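Long-range contacts in PncC family amidohydrolase (Enterobacter asburiae, PDB 6L19), which probably hydrolyses an amide bond, as PncC-family amidohydrolases deamidate nicotinamide mononucleotide: residues Gly120-Thr125 with Thr140-Gly145; Ser35-Lys40 with Asp149-Ala154; Val84-Val89 with Thr136-Met141. The protein carries 3 engineered substitutions. All coordinates share one frame; numbering follows the deposited sequence. Where two conformers were deposited one is given.

In the fold
The three contacts illustrate how strands and loops of an α/β/α fold are joined to its helices. Contacts 1 and 3 lie at the outermost strand 135-142 and share Thr140 and Met141, with centres about 13 Å apart; contact 2 packs helix 147-165 on the loop leaving the inner strand 30-35. Strand 135-142 meets helix 86-100 through Thr138 and Thr140, while Met141 and Phe143 pack on helix 147-165, so one edge strand joins helices at its two faces. Contacts 1 and 3 are nested within the loop closed by contact 2, whose centre lies about 12 Å from contact 1, touched through Phe143 and Ser144, and about 15 Å from contact 3.

Contact 1 (Gly120-Thr125 with Thr140-Gly145); sequences GTAAGT and TMLFSG. Engineered in segment 140-145: Met141 (natural residue Val).
Backbone pairing of Thr125 with Leu142, an antiparallel non-hydrogen-bonded pair with their CA atoms 4.4 Å apart, marks the open end of the β-hairpin formed by strands 125-132 and 135-142. Just beyond it, Phe143 N donates to Gly124 O over 2.8 Å in an almost straight bond (175° at the hydrogen), although the nitrogen stands above the carbonyl plane of its acceptor. The chain enters the hairpin through a type II turn from Ala122 to Thr125. Gly124 takes the third position of that turn with positive phi, as is usual for glycine there, and its CA-H faces Phe143 O in a weaker C-H...O contact.

The turn is closed twice on one oxygen. Ala122 O receives both the backbone N and, at 2.9 Å, the OG1 of Thr125, the two donors arriving from the same face of its carbonyl plane. This grip fixes the rotation of the threonine and leaves its CG2 anti to the backbone N (with OG1 at chi1 -59°), turned to the methyl CG2 of Thr140 at 4.0 Å. On the same face of the sheet, Leu142 reaches back over the turn. With CG anti to its backbone N (175°), the leucine lays CD1 alongside Thr125 OG1, and also against Ala122 CB at 4.1 Å.

The hydroxyl of Thr140 is engaged elsewhere, by Glu86, and the engineered Met141 leads its thioether away from the turn toward Phe157 of helix 147-165. Phe143 follows the same course, its ring packing on Val150, Lys153 and Phe157, so that the end of the hairpin is tied to the helix that comes next in the chain. On the turn itself, Leu142 CD1 lies 3.5 Å from Ala123 O.

Contact 2 (Ser35-Lys40 with Asp149-Ala154); sequences SCTGGK and DVVEKA
Val151 drives both its methyls against the loop Cys36-Lys40, a strand-turn-helix connection of the α/β fold in which a type I' turn, Thr37 to Lys40, links strand 30-35 to helix 40-46. Gly38 and Gly39 supply the positive phi angles of the turn, and Gly39 is the N-cap of the following helix.

The two branches of Val151 divide the work. CG1, anti to the backbone N (chi1 166°), sits 4.1 Å from Thr37 CB and 3.9 Å from Lys40 CG, while CG2 rests 3.6 Å from Cys36 O. Lys40 crosses the valine at about a right angle, touching it with its first methylenes; a bend at chi2 (-124°) then carries the chain onward, and it also packs on Val43 of the second subunit.

Thr37 is split between polar and apolar surroundings. With chi1 at 50°, OG1 lies between the backbone N and the carbonyl carbon and is hydrogen-bonded to Glu34, which leaves the methyl to face helix 147-165. The Cys36 side chain lies about 5 Å from a bound sodium ion. Nearly one turn of helix beyond Val151, Ala154 CB meets Thr37 CG2 at 3.9 Å.

Contact 3 (Val84-Val89 with Thr136-Met141); sequences VSEQTV and TETRTM. Engineered in segment 136-141: Glu137 (natural residue Gln), Met141 (natural residue Val).
The carboxylate of Glu86, at the N-terminus of helix 86-100 docked on the edge strand 135-142 of the α/β sheet, is held by two threonines in two different ways: Thr138 OG1 meets OE1 from above the carboxylate plane (61° out of it), whereas Thr140 OG1 reaches OE2 at its anti lone pair, on the side away from the other oxygen. A second flat group, the Arg139 guanidinium, has in the conformer described OE2 of the engineered Glu137 over one face, 3.0 Å above the plane and displaced toward the rim, which makes this a pairing of charges without an N-H aimed at the oxygen.

Both bonds to Glu86 are short, 2.6 Å from Thr138 OG1 to OE1 and 2.8 Å from Thr140 OG1 to OE2, and both hydroxyls donate. Thr138 and Thr140 are two residues apart, hence on one face of the strand, and the extended chain of Glu86 (chi2 -172°) delivers the carboxylate, whose two oxygens bridge them. Thr138 holds OG1 between its backbone N and carbonyl carbon (chi1 61°), which swings CG2 to the other side, toward Val89 CG2 at 4.5 Å.

The helix start is itself capped. Ser85, the N-cap, accepts from Thr88 N at 3.1 Å, and its hydroxyl is also bonded to Thr82 O. Glu86 follows directly in the first turn, where the helix dipole would be expected to favour its negative charge.

On the other face of the strand, Arg139, modelled in two conformers, bends back in the one described so that NH1 donates to Thr138 O. Glu161 of helix 147-165 brings a second carboxylate near Glu137, and Arg139 packs on Glu161 as well. A water also donates to Thr138 O at 2.9 Å and, weakly, to Glu86 OE1 at 3.4 Å.

Contact 1 (Gly120-Thr125 with Thr140-Gly145)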
ATOM      1  N   GLY A 120      -6.429 -16.239 -21.279  1.00 42.59           N
ATOM      2  CA  GLY A 120      -7.863 -16.444 -21.319  1.00 49.19           C
ATOM      3  C   GLY A 120      -8.565 -16.533 -19.980  1.00 44.08           C
ATOM      4  O   GLY A 120      -9.759 -16.854 -19.954  1.00 42.87           O
ATOM      5  N   THR A 121      -7.871 -16.279 -18.869  1.00 43.06           N
ATOM      6  CA  THR A 121      -8.545 -16.181 -17.579  1.00 34.76           C
ATOM      7  C   THR A 121      -9.478 -14.972 -17.582  1.00 36.12           C
ATOM      8  O   THR A 121      -9.079 -13.869 -17.966  1.00 35.78           O
ATOM      9  CB  THR A 121      -7.523 -16.056 -16.448  1.00 37.33           C
ATOM     10  OG1 THR A 121      -6.555 -17.104 -16.561  1.00 30.73           O
ATOM     11  CG2 THR A 121      -8.207 -16.165 -15.088  1.00 35.43           C
ATOM     12  N   ALA A 122     -10.724 -15.187 -17.161  1.00 35.03           N
ATOM     13  CA  ALA A 122     -11.722 -14.124 -17.206  1.00 38.43           C
ATOM     14  C   ALA A 122     -11.326 -12.966 -16.308  1.00 37.82           C
ATOM     15  O   ALA A 122     -10.730 -13.160 -15.243  1.00 31.12           O
ATOM     16  CB  ALA A 122     -13.095 -14.648 -16.766  1.00 33.28           C
ATOM     17  N   ALA A 123     -11.661 -11.756 -16.754  1.00 29.43           N
ATOM     18  CA  ALA A 123     -11.673 -10.599 -15.878  1.00 30.98           C
ATOM     19  C   ALA A 123     -12.496 -10.912 -14.636  1.00 27.53           C
ATOM     20  O   ALA A 123     -13.495 -11.628 -14.697  1.00 31.69           O
ATOM     21  CB  ALA A 123     -12.250  -9.389 -16.620  1.00 33.88           C
ATOM     22  N   GLY A 124     -12.057 -10.407 -13.488  1.00 31.05           N
ATOM     23  CA  GLY A 124     -12.745 -10.691 -12.248  1.00 24.11           C
ATOM     24  C   GLY A 124     -12.216 -11.898 -11.506  1.00 28.46           C
ATOM     25  O   GLY A 124     -12.643 -12.150 -10.375  1.00 24.54           O
ATOM     26  N   THR A 125     -11.289 -12.640 -12.091  1.00 22.28           N
ATOM     27  CA  THR A 125     -10.656 -13.751 -11.391  1.00 28.08           C
ATOM     28  C   THR A 125      -9.603 -13.218 -10.427  1.00 22.55           C
ATOM     29  O   THR A 125      -8.699 -12.481 -10.841  1.00 25.15           O
ATOM     30  CB  THR A 125     -10.026 -14.706 -12.397  1.00 26.98           C
ATOM     31  OG1 THR A 125     -11.055 -15.192 -13.271  1.00 30.92           O
ATOM     32  CG2 THR A 125      -9.347 -15.868 -11.674  1.00 22.83           C
ATOM     33  N   THR A 140      -9.384 -19.179  -4.935  1.00 26.31           N
ATOM     34  CA  THR A 140      -9.614 -18.445  -6.170  1.00 26.02           C
ATOM     35  C   THR A 140     -11.096 -18.104  -6.255  1.00 29.41           C
ATOM     36  O   THR A 140     -11.949 -18.947  -5.965  1.00 31.49           O
ATOM     37  CB  THR A 140      -9.175 -19.249  -7.397  1.00 26.18           C
ATOM     38  OG1 THR A 140      -7.781 -19.560  -7.291  1.00 30.60           O
ATOM     39  CG2 THR A 140      -9.412 -18.456  -8.674  1.00 23.30           C
ATOM     40  N   MET A 141     -11.402 -16.867  -6.619  1.00 28.50           N
ATOM     41  CA  MET A 141     -12.779 -16.414  -6.741  1.00 26.66           C
ATOM     42  C   MET A 141     -12.950 -15.758  -8.100  1.00 27.00           C
ATOM     43  O   MET A 141     -12.019 -15.150  -8.633  1.00 26.91           O
ATOM     44  CB  MET A 141     -13.143 -15.396  -5.647  1.00 25.39           C
ATOM     45  CG  MET A 141     -13.203 -15.941  -4.225  1.00 36.41           C
ATOM     46  SD  MET A 141     -14.356 -17.282  -3.915  1.00 20.70           S
ATOM     47  CE  MET A 141     -15.775 -16.316  -3.505  1.00 29.90           C
ATOM     48  N   LEU A 142     -14.146 -15.868  -8.657  1.00 27.57           N
ATOM     49  CA  LEU A 142     -14.509 -15.078  -9.824  1.00 29.20           C
ATOM     50  C   LEU A 142     -15.581 -14.080  -9.399  1.00 26.92           C
ATOM     51  O   LEU A 142     -16.676 -14.479  -8.991  1.00 27.62           O
ATOM     52  CB  LEU A 142     -14.993 -15.971 -10.964  1.00 29.81           C
ATOM     53  CG  LEU A 142     -15.492 -15.167 -12.161  1.00 37.35           C
ATOM     54  CD1 LEU A 142     -14.334 -14.446 -12.825  1.00 31.34           C
ATOM     55  CD2 LEU A 142     -16.187 -16.096 -13.147  1.00 42.94           C
ATOM     56  N   PHE A 143     -15.253 -12.790  -9.462  1.00 29.75           N
ATOM     57  CA  PHE A 143     -16.148 -11.726  -9.019  1.00 27.33           C
ATOM     58  C   PHE A 143     -16.790 -11.046 -10.221  1.00 31.53           C
ATOM     59  O   PHE A 143     -16.095 -10.686 -11.181  1.00 27.10           O
ATOM     60  CB  PHE A 143     -15.400 -10.680  -8.192  1.00 24.25           C
ATOM     61  CG  PHE A 143     -14.880 -11.197  -6.881  1.00 28.11           C
ATOM     62  CD1 PHE A 143     -15.754 -11.628  -5.900  1.00 20.18           C
ATOM     63  CD2 PHE A 143     -13.510 -11.260  -6.636  1.00 27.50           C
ATOM     64  CE1 PHE A 143     -15.276 -12.098  -4.679  1.00 26.36           C
ATOM     65  CE2 PHE A 143     -13.014 -11.729  -5.415  1.00 21.00           C
ATOM     66  CZ  PHE A 143     -13.900 -12.150  -4.434  1.00 24.28           C
ATOM     67  N   SER A 144     -18.102 -10.831 -10.145  1.00 27.49           N
ATOM     68  CA  SER A 144     -18.820 -10.094 -11.180  1.00 30.46           C
ATOM     69  C   SER A 144     -18.657  -8.583 -10.988  1.00 30.72           C
ATOM     70  O   SER A 144     -18.391  -8.097  -9.884  1.00 25.98           O
ATOM     71  CB  SER A 144     -20.308 -10.457 -11.162  1.00 30.87           C
ATOM     72  OG  SER A 144     -20.941  -9.965  -9.982  1.00 30.20           O
ATOM     73  N   GLY A 145     -18.819  -7.846 -12.088  1.00 34.84           N
ATOM     74  CA  GLY A 145     -18.931  -6.399 -12.065  1.00 27.58           C
ATOM     75  C   GLY A 145     -17.743  -5.722 -12.717  1.00 29.12           C
ATOM     76  O   GLY A 145     -16.853  -6.360 -13.286  1.00 29.97           O
TER

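Contact 2 (Ser35-Lys40 with Asp149-Ala154)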
ATOM      1  N   SER A  35      -1.955  -6.952  -5.387  1.00 20.58           N
ATOM      2  CA  SER A  35      -1.684  -6.763  -6.809  1.00 26.76           C
ATOM      3  C   SER A  35      -2.993  -6.952  -7.563  1.00 31.14           C
ATOM      4  O   SER A  35      -3.196  -7.977  -8.241  1.00 28.87           O
ATOM      5  CB  SER A  35      -0.617  -7.713  -7.316  1.00 23.69           C
ATOM      6  OG  SER A  35      -0.494  -7.520  -8.715  1.00 32.07           O
ATOM      7  N   CYS A  36      -3.844  -5.934  -7.472  1.00 25.04           N
ATOM      8  CA  CYS A  36      -5.194  -6.010  -8.001  1.00 37.27           C
ATOM      9  C   CYS A  36      -6.016  -4.903  -7.355  1.00 25.99           C
ATOM     10  O   CYS A  36      -6.664  -4.105  -8.037  1.00 28.37           O
ATOM     11  CB  CYS A  36      -5.767  -7.402  -7.702  1.00 29.86           C
ATOM     12  SG  CYS A  36      -7.410  -7.690  -7.978  1.00 38.71           S
ATOM     13  N   THR A  37      -5.962  -4.831  -6.030  1.00 23.31           N
ATOM     14  CA  THR A  37      -6.821  -3.938  -5.267  1.00 23.19           C
ATOM     15  C   THR A  37      -6.245  -2.530  -5.074  1.00 25.17           C
ATOM     16  O   THR A  37      -6.913  -1.687  -4.473  1.00 19.41           O
ATOM     17  CB  THR A  37      -7.131  -4.587  -3.929  1.00 22.54           C
ATOM     18  OG1 THR A  37      -5.909  -5.014  -3.335  1.00 22.88           O
ATOM     19  CG2 THR A  37      -8.028  -5.828  -4.150  1.00 21.69           C
ATOM     20  N   GLY A  38      -5.033  -2.255  -5.566  1.00 21.40           N
ATOM     21  CA  GLY A  38      -4.500  -0.899  -5.640  1.00 19.55           C
ATOM     22  C   GLY A  38      -4.223  -0.198  -4.321  1.00 26.17           C
ATOM     23  O   GLY A  38      -3.976   1.016  -4.314  1.00 25.70           O
ATOM     24  N   GLY A  39      -4.223  -0.917  -3.203  1.00 22.82           N
ATOM     25  CA  GLY A  39      -4.043  -0.312  -1.896  1.00 20.96           C
ATOM     26  C   GLY A  39      -5.316  -0.179  -1.093  1.00 21.06           C
ATOM     27  O   GLY A  39      -5.255   0.236   0.078  1.00 22.28           O
ATOM     28  N   LYS A  40      -6.471  -0.531  -1.675  1.00 20.55           N
ATOM     29  CA  LYS A  40      -7.717  -0.424  -0.922  1.00 21.25           C
ATOM     30  C   LYS A  40      -7.699  -1.301   0.325  1.00 22.23           C
ATOM     31  O   LYS A  40      -8.295  -0.933   1.343  1.00 18.35           O
ATOM     32  CB  LYS A  40      -8.905  -0.780  -1.816  1.00 20.51           C
ATOM     33  CG  LYS A  40      -9.236   0.321  -2.831  1.00 25.18           C
ATOM     34  CD  LYS A  40     -10.659   0.771  -2.707  1.00 30.89           C
ATOM     35  CE  LYS A  40     -10.945   1.971  -3.612  1.00 39.59           C
ATOM     36  NZ  LYS A  40     -11.409   3.127  -2.784  1.00 49.51           N
ATOM     37  N   ASP A 149     -16.039  -2.777  -8.653  1.00 23.93           N
ATOM     38  CA  ASP A 149     -16.817  -3.796  -7.943  1.00 25.82           C
ATOM     39  C   ASP A 149     -15.937  -4.967  -7.525  1.00 21.26           C
ATOM     40  O   ASP A 149     -16.056  -5.479  -6.402  1.00 23.83           O
ATOM     41  CB  ASP A 149     -17.968  -4.327  -8.809  1.00 25.17           C
ATOM     42  CG  ASP A 149     -18.915  -3.226  -9.288  1.00 33.26           C
ATOM     43  OD1 ASP A 149     -19.217  -2.280  -8.509  1.00 32.25           O
ATOM     44  OD2 ASP A 149     -19.361  -3.326 -10.456  1.00 32.94           O
ATOM     45  N   VAL A 150     -15.091  -5.439  -8.446  1.00 22.80           N
ATOM     46  CA  VAL A 150     -14.204  -6.574  -8.174  1.00 24.79           C
ATOM     47  C   VAL A 150     -13.280  -6.250  -7.003  1.00 22.16           C
ATOM     48  O   VAL A 150     -13.123  -7.039  -6.064  1.00 25.89           O
ATOM     49  CB  VAL A 150     -13.404  -6.932  -9.442  1.00 22.65           C
ATOM     50  CG1 VAL A 150     -12.233  -7.911  -9.130  1.00 21.41           C
ATOM     51  CG2 VAL A 150     -14.342  -7.508 -10.526  1.00 24.76           C
ATOM     52  N   VAL A 151     -12.664  -5.069  -7.047  1.00 18.69           N
ATOM     53  CA  VAL A 151     -11.773  -4.634  -5.980  1.00 22.45           C
ATOM     54  C   VAL A 151     -12.509  -4.595  -4.649  1.00 26.49           C
ATOM     55  O   VAL A 151     -12.009  -5.089  -3.631  1.00 22.21           O
ATOM     56  CB  VAL A 151     -11.162  -3.268  -6.335  1.00 25.49           C
ATOM     57  CG1 VAL A 151     -10.506  -2.616  -5.103  1.00 21.32           C
ATOM     58  CG2 VAL A 151     -10.179  -3.425  -7.490  1.00 22.10           C
ATOM     59  N   GLU A 152     -13.716  -4.016  -4.631  1.00 25.89           N
ATOM     60  CA  GLU A 152     -14.458  -3.924  -3.374  1.00 24.49           C
ATOM     61  C   GLU A 152     -14.740  -5.312  -2.803  1.00 21.76           C
ATOM     62  O   GLU A 152     -14.574  -5.548  -1.597  1.00 22.08           O
ATOM     63  CB  GLU A 152     -15.769  -3.141  -3.579  1.00 28.47           C
ATOM     64  CG  GLU A 152     -16.603  -3.010  -2.296  1.00 33.95           C
ATOM     65  CD  GLU A 152     -17.965  -2.322  -2.495  1.00 49.17           C
ATOM     66  OE1 GLU A 152     -18.130  -1.533  -3.461  1.00 40.41           O
ATOM     67  OE2 GLU A 152     -18.875  -2.580  -1.669  1.00 46.60           O
ATOM     68  N   LYS A 153     -15.157  -6.246  -3.660  1.00 22.91           N
ATOM     69  CA  LYS A 153     -15.472  -7.596  -3.200  1.00 26.34           C
ATOM     70  C   LYS A 153     -14.223  -8.354  -2.767  1.00 20.68           C
ATOM     71  O   LYS A 153     -14.263  -9.134  -1.800  1.00 20.73           O
ATOM     72  CB  LYS A 153     -16.179  -8.377  -4.310  1.00 23.60           C
ATOM     73  CG  LYS A 153     -17.595  -7.885  -4.646  1.00 28.50           C
ATOM     74  CD  LYS A 153     -17.907  -8.232  -6.117  1.00 32.48           C
ATOM     75  CE  LYS A 153     -19.393  -8.242  -6.390  1.00 37.48           C
ATOM     76  NZ  LYS A 153     -19.716  -8.760  -7.755  1.00 25.35           N
ATOM     77  N   ALA A 154     -13.118  -8.167  -3.500  1.00 20.86           N
ATOM     78  CA  ALA A 154     -11.853  -8.807  -3.138  1.00 21.56           C
ATOM     79  C   ALA A 154     -11.377  -8.343  -1.767  1.00 22.32           C
ATOM     80  O   ALA A 154     -10.959  -9.162  -0.940  1.00 20.01           O
ATOM     81  CB  ALA A 154     -10.790  -8.512  -4.205  1.00 17.37           C
TER

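Contact 3 (Val84-Val89 with Thr136-Met141)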
ATOM      1  N   VAL A  84      -1.481 -14.554 -11.635  1.00 24.05           N
ATOM      2  CA  VAL A  84      -2.805 -14.790 -11.060  1.00 21.33           C
ATOM      3  C   VAL A  84      -2.942 -16.296 -10.877  1.00 26.01           C
ATOM      4  O   VAL A  84      -3.404 -17.023 -11.756  1.00 24.50           O
ATOM      5  CB  VAL A  84      -3.919 -14.201 -11.916  1.00 28.12           C
ATOM      6  CG1 VAL A  84      -5.288 -14.504 -11.275  1.00 19.94           C
ATOM      7  CG2 VAL A  84      -3.693 -12.707 -12.094  1.00 23.24           C
ATOM      8  N   SER A  85      -2.561 -16.762  -9.699  1.00 24.77           N
ATOM      9  CA  SER A  85      -2.511 -18.181  -9.401  1.00 22.28           C
ATOM     10  C   SER A  85      -2.292 -18.312  -7.911  1.00 23.66           C
ATOM     11  O   SER A  85      -1.753 -17.403  -7.269  1.00 20.02           O
ATOM     12  CB  SER A  85      -1.400 -18.891 -10.193  1.00 25.77           C
ATOM     13  OG  SER A  85      -0.106 -18.518  -9.735  1.00 22.57           O
ATOM     14  N   GLU A  86      -2.720 -19.455  -7.372  1.00 22.11           N
ATOM     15  CA  GLU A  86      -2.504 -19.753  -5.963  1.00 24.76           C
ATOM     16  C   GLU A  86      -1.031 -19.969  -5.650  1.00 23.08           C
ATOM     17  O   GLU A  86      -0.596 -19.674  -4.532  1.00 21.40           O
ATOM     18  CB  GLU A  86      -3.367 -20.955  -5.555  1.00 23.93           C
ATOM     19  CG  GLU A  86      -4.865 -20.587  -5.680  1.00 26.06           C
ATOM     20  CD  GLU A  86      -5.841 -21.621  -5.118  1.00 30.63           C
ATOM     21  OE1 GLU A  86      -5.416 -22.604  -4.482  1.00 38.55           O
ATOM     22  OE2 GLU A  86      -7.061 -21.436  -5.327  1.00 34.32           O
ATOM     23  N   GLN A  87      -0.250 -20.457  -6.619  1.00 21.32           N
ATOM     24  CA  GLN A  87       1.191 -20.598  -6.426  1.00 24.91           C
ATOM     25  C   GLN A  87       1.850 -19.233  -6.238  1.00 25.23           C
ATOM     26  O   GLN A  87       2.655 -19.039  -5.322  1.00 23.44           O
ATOM     27  CB  GLN A  87       1.814 -21.329  -7.621  1.00 28.81           C
ATOM     28  CG  GLN A  87       1.453 -22.812  -7.706  1.00 24.86           C
ATOM     29  CD  GLN A  87       0.130 -23.047  -8.418  1.00 30.06           C
ATOM     30  OE1 GLN A  87      -0.607 -22.109  -8.749  1.00 27.21           O
ATOM     31  NE2 GLN A  87      -0.176 -24.308  -8.662  1.00 32.78           N
ATOM     32  N   THR A  88       1.503 -18.265  -7.089  1.00 21.83           N
ATOM     33  CA  THR A  88       2.112 -16.944  -6.981  1.00 21.29           C
ATOM     34  C   THR A  88       1.740 -16.253  -5.667  1.00 17.79           C
ATOM     35  O   THR A  88       2.612 -15.680  -4.999  1.00 19.44           O
ATOM     36  CB  THR A  88       1.715 -16.096  -8.178  1.00 25.04           C
ATOM     37  OG1 THR A  88       2.379 -16.613  -9.335  1.00 23.61           O
ATOM     38  CG2 THR A  88       2.122 -14.620  -7.961  1.00 18.81           C
ATOM     39  N   VAL A  89       0.461 -16.310  -5.263  1.00 19.38           N
ATOM     40  CA  VAL A  89       0.072 -15.598  -4.033  1.00 20.27           C
ATOM     41  C   VAL A  89       0.651 -16.279  -2.799  1.00 18.96           C
ATOM     42  O   VAL A  89       0.940 -15.610  -1.797  1.00 20.41           O
ATOM     43  CB  VAL A  89      -1.454 -15.428  -3.897  1.00 19.45           C
ATOM     44  CG1 VAL A  89      -1.977 -14.354  -4.861  1.00 19.82           C
ATOM     45  CG2 VAL A  89      -2.191 -16.757  -4.090  1.00 18.09           C
ATOM     46  N   THR A 136      -0.408 -21.671   5.191  1.00 25.40           N
ATOM     47  CA  THR A 136      -1.038 -20.879   4.146  1.00 27.64           C
ATOM     48  C   THR A 136      -2.275 -21.588   3.621  1.00 27.73           C
ATOM     49  O   THR A 136      -2.238 -22.788   3.338  1.00 29.14           O
ATOM     50  CB  THR A 136      -0.055 -20.598   3.010  1.00 25.17           C
ATOM     51  OG1 THR A 136       1.135 -20.016   3.563  1.00 26.48           O
ATOM     52  CG2 THR A 136      -0.650 -19.621   1.991  1.00 23.72           C
ATOM     53  N   GLU A 137      -3.367 -20.845   3.535  1.00 23.36           N
ATOM     54  CA  GLU A 137      -4.578 -21.227   2.825  1.00 29.72           C
ATOM     55  C   GLU A 137      -4.671 -20.372   1.565  1.00 30.42           C
ATOM     56  O   GLU A 137      -4.279 -19.201   1.574  1.00 24.37           O
ATOM     57  CB  GLU A 137      -5.816 -21.008   3.721  1.00 30.45           C
ATOM     58  CG  GLU A 137      -7.159 -20.891   2.982  1.00 40.47           C
ATOM     59  CD  GLU A 137      -8.325 -20.352   3.848  1.00 54.40           C
ATOM     60  OE1 GLU A 137      -8.106 -19.979   5.032  1.00 51.13           O
ATOM     61  OE2 GLU A 137      -9.473 -20.311   3.326  1.00 47.22           O
ATOM     62  N   THR A 138      -5.164 -20.949   0.473  1.00 24.52           N
ATOM     63  CA  THR A 138      -5.357 -20.186  -0.753  1.00 20.70           C
ATOM     64  C   THR A 138      -6.761 -20.427  -1.292  1.00 27.56           C
ATOM     65  O   THR A 138      -7.368 -21.479  -1.046  1.00 24.01           O
ATOM     66  CB  THR A 138      -4.339 -20.551  -1.852  1.00 23.72           C
ATOM     67  OG1 THR A 138      -4.496 -21.932  -2.187  1.00 27.64           O
ATOM     68  CG2 THR A 138      -2.888 -20.281  -1.410  1.00 24.13           C
ATOM     69  N   ARG A 139      -7.260 -19.457  -2.053  0.54 24.59           N
ATOM     70  CA  ARG A 139      -8.529 -19.631  -2.739  0.54 25.01           C
ATOM     71  C   ARG A 139      -8.548 -18.768  -3.987  0.54 27.57           C
ATOM     72  O   ARG A 139      -7.833 -17.765  -4.092  0.54 25.64           O
ATOM     73  CB  ARG A 139      -9.719 -19.285  -1.839  0.54 29.35           C
ATOM     74  CG  ARG A 139     -10.405 -20.512  -1.254  0.54 33.77           C
ATOM     75  CD  ARG A 139     -10.648 -20.337   0.234  0.54 33.53           C
ATOM     76  NE  ARG A 139     -11.095 -21.570   0.876  0.54 35.94           N
ATOM     77  CZ  ARG A 139     -10.310 -22.611   1.128  0.54 33.06           C
ATOM     78  NH1 ARG A 139      -9.032 -22.583   0.788  0.54 29.96           N
ATOM     79  NH2 ARG A 139     -10.807 -23.686   1.723  0.54 37.86           N
ATOM     80  N   THR A 140      -9.384 -19.179  -4.935  1.00 26.31           N
ATOM     81  CA  THR A 140      -9.614 -18.445  -6.170  1.00 26.02           C
ATOM     82  C   THR A 140     -11.096 -18.104  -6.255  1.00 29.41           C
ATOM     83  O   THR A 140     -11.949 -18.947  -5.965  1.00 31.49           O
ATOM     84  CB  THR A 140      -9.175 -19.249  -7.397  1.00 26.18           C
ATOM     85  OG1 THR A 140      -7.781 -19.560  -7.291  1.00 30.60           O
ATOM     86  CG2 THR A 140      -9.412 -18.456  -8.674  1.00 23.30           C
ATOM     87  N   MET A 141     -11.402 -16.867  -6.619  1.00 28.50           N
ATOM     88  CA  MET A 141     -12.779 -16.414  -6.741  1.00 26.66           C
ATOM     89  C   MET A 141     -12.950 -15.758  -8.100  1.00 27.00           C
ATOM     90  O   MET A 141     -12.019 -15.150  -8.633  1.00 26.91           O
ATOM     91  CB  MET A 141     -13.143 -15.396  -5.647  1.00 25.39           C
ATOM     92  CG  MET A 141     -13.203 -15.941  -4.225  1.00 36.41           C
ATOM     93  SD  MET A 141     -14.356 -17.282  -3.915  1.00 20.70           S
ATOM     94  CE  MET A 141     -15.775 -16.316  -3.505  1.00 29.90           C
TER
HETATM   95  O   HOH W   1      -6.903 -24.178  -1.895  1.00 41.68           O